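Local coordinates for protein calcium dodecin (Mycobacterium tuberculosis, PDB 3ONR) that binds calcium ions at three-subunit interfaces of a hollow, spherical homododecamer and may also sequester other small ligands, at residues T13-S17 / W18-A22. The protein carries 2 engineered substitutions. Sequence-based numbering, arbitrary orientation.
Sequences TSPTS and WEQAA. With CA (calcium ion), chain M.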
loop_
_atom_site.group_PDB
_atom_site.type_symbol
_atom_site.label_atom_id
_atom_site.label_comp_id
_atom_site.label_asym_id
_atom_site.label_seq_id
_atom_site.Cartn_x
_atom_site.Cartn_y
_atom_site.Cartn_z
ATOM N N THR A 13 -22.145 -9.879 -7.431
ATOM C CA THR A 13 -21.599 -11.181 -7.935
ATOM C C THR A 13 -22.343 -11.507 -9.258
ATOM O O THR A 13 -23.477 -11.077 -9.447
ATOM C CB THR A 13 -21.833 -12.352 -6.927
ATOM O OG1 THR A 13 -23.248 -12.740 -6.906
ATOM C CG2 THR A 13 -21.412 -12.002 -5.499
ATOM N N SER A 14 -21.776 -12.380 -10.078
ATOM C CA SER A 14 -22.347 -12.644 -11.432
ATOM C C SER A 14 -21.705 -13.855 -12.012
ATOM O O SER A 14 -20.500 -13.980 -11.940
ATOM C CB SER A 14 -21.955 -11.524 -12.393
ATOM O OG SER A 14 -22.573 -11.679 -13.678
ATOM N N PRO A 15 -22.482 -14.695 -12.698
ATOM C CA PRO A 15 -21.846 -15.801 -13.399
ATOM C C PRO A 15 -21.193 -15.294 -14.708
ATOM O O PRO A 15 -20.453 -16.018 -15.370
ATOM C CB PRO A 15 -23.027 -16.750 -13.689
ATOM C CG PRO A 15 -24.293 -15.830 -13.639
ATOM C CD PRO A 15 -23.959 -14.676 -12.791
ATOM N N THR A 16 -21.475 -14.053 -15.079
ATOM C CA THR A 16 -21.137 -13.562 -16.403
ATOM C C THR A 16 -19.823 -12.779 -16.475
ATOM O O THR A 16 -18.880 -13.156 -17.204
ATOM C CB THR A 16 -22.280 -12.673 -16.892
ATOM O OG1 THR A 16 -23.506 -13.417 -16.813
ATOM C CG2 THR A 16 -22.080 -12.201 -18.357
ATOM N N SER A 17 -19.762 -11.676 -15.740
ATOM C CA SER A 17 -18.684 -10.721 -15.849
ATOM C C SER A 17 -18.548 -9.906 -14.592
ATOM O O SER A 17 -19.528 -9.743 -13.835
ATOM C CB SER A 17 -18.886 -9.725 -17.007
ATOM O OG SER A 17 -20.074 -8.938 -16.850
ATOM N N TRP A 18 -17.380 -9.309 -14.395
ATOM C CA TRP A 18 -17.223 -8.345 -13.265
ATOM C C TRP A 18 -18.093 -7.099 -13.552
ATOM O O TRP A 18 -18.617 -6.466 -12.612
ATOM C CB TRP A 18 -15.746 -7.961 -13.088
ATOM C CG TRP A 18 -15.003 -9.044 -12.328
ATOM C CD1 TRP A 18 -15.282 -9.494 -11.065
ATOM C CD2 TRP A 18 -13.877 -9.769 -12.772
ATOM N NE1 TRP A 18 -14.394 -10.481 -10.689
ATOM C CE2 TRP A 18 -13.531 -10.683 -11.736
ATOM C CE3 TRP A 18 -13.139 -9.794 -13.986
ATOM C CZ2 TRP A 18 -12.497 -11.601 -11.857
ATOM C CZ3 TRP A 18 -12.069 -10.734 -14.083
ATOM C CH2 TRP A 18 -11.750 -11.571 -12.994
ATOM N N GLU A 19 -18.225 -6.704 -14.835
ATOM C CA GLU A 19 -19.155 -5.535 -15.170
ATOM C C GLU A 19 -20.583 -5.792 -14.718
ATOM O O GLU A 19 -21.256 -4.892 -14.173
ATOM C CB GLU A 19 -19.181 -5.321 -16.693
ATOM C CG GLU A 19 -17.907 -4.563 -17.212
ATOM C CD GLU A 19 -16.732 -5.511 -17.493
ATOM O OE1 GLU A 19 -16.879 -6.729 -17.247
ATOM O OE2 GLU A 19 -15.696 -5.038 -18.054
ATOM N N GLN A 20 -21.074 -7.015 -14.971
ATOM C CA GLN A 20 -22.441 -7.385 -14.583
ATOM C C GLN A 20 -22.593 -7.463 -13.037
ATOM O O GLN A 20 -23.581 -7.004 -12.465
ATOM C CB GLN A 20 -22.837 -8.733 -15.180
ATOM C CG GLN A 20 -24.366 -9.006 -14.860
ATOM C CD GLN A 20 -24.734 -10.393 -15.218
ATOM O OE1 GLN A 20 -24.707 -11.304 -14.375
ATOM N NE2 GLN A 20 -25.095 -10.586 -16.478
ATOM N N ALA A 21 -21.617 -8.071 -12.388
ATOM C CA ALA A 21 -21.567 -8.117 -10.919
ATOM C C ALA A 21 -21.603 -6.671 -10.387
ATOM O O ALA A 21 -22.428 -6.334 -9.496
ATOM C CB ALA A 21 -20.306 -8.850 -10.464
ATOM N N ALA A 22 -20.794 -5.807 -11.003
ATOM C CA ALA A 22 -20.758 -4.386 -10.566
ATOM C C ALA A 22 -22.087 -3.668 -10.811
ATOM O O ALA A 22 -22.532 -2.910 -9.932
ATOM C CB ALA A 22 -19.615 -3.621 -11.284
HETATM CA CA CA M . -14.827 -7.516 -18.267
HETATM O O HOH W 1 -16.303 -8.112 -20.032
HETATM O O HOH W 2 -13.525 -6.855 -16.447
#
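Ser17 OG caps the first turn of helix 18-32 by accepting from Gln20 N at 2.9 Å. The hydroxyl stands between its own backbone N and carbonyl carbon (chi1 61°), which turns it back over the helix start and also brings it against Gln20 CB. Ser17 O receives Ala21 N at 3.0 Å, a nearly straight bond (169°) that begins the helical ladder. On the tight inner side, the methyl of Ala21 packs against the Thr13-Ser14 peptide link, its CB 3.6 Å from Thr13 C and 3.7 Å from Ser14 CB, and also rests on Ile58 of strand 54-65. The Gln20 side is looser: its extended chain runs out past Ser14 to exposed Thr16, where the two side chains cross at about a right angle and the amide lies beside the Thr16 hydroxyl. Glu19, bent at chi2 (86°), swings its carboxylate past Ser17 CB to grip calcium with both oxygens, OE1 at 2.4 Å and OE2 at 2.6 Å. Two waters and Glu19 of two neighbouring subunits also bind the ion, and Trp18 N of one neighbour donates to OE2. The arrangement is a serine N-cap at the strand-to-helix turn of the dodecin fold, carrying the intersubunit calcium site.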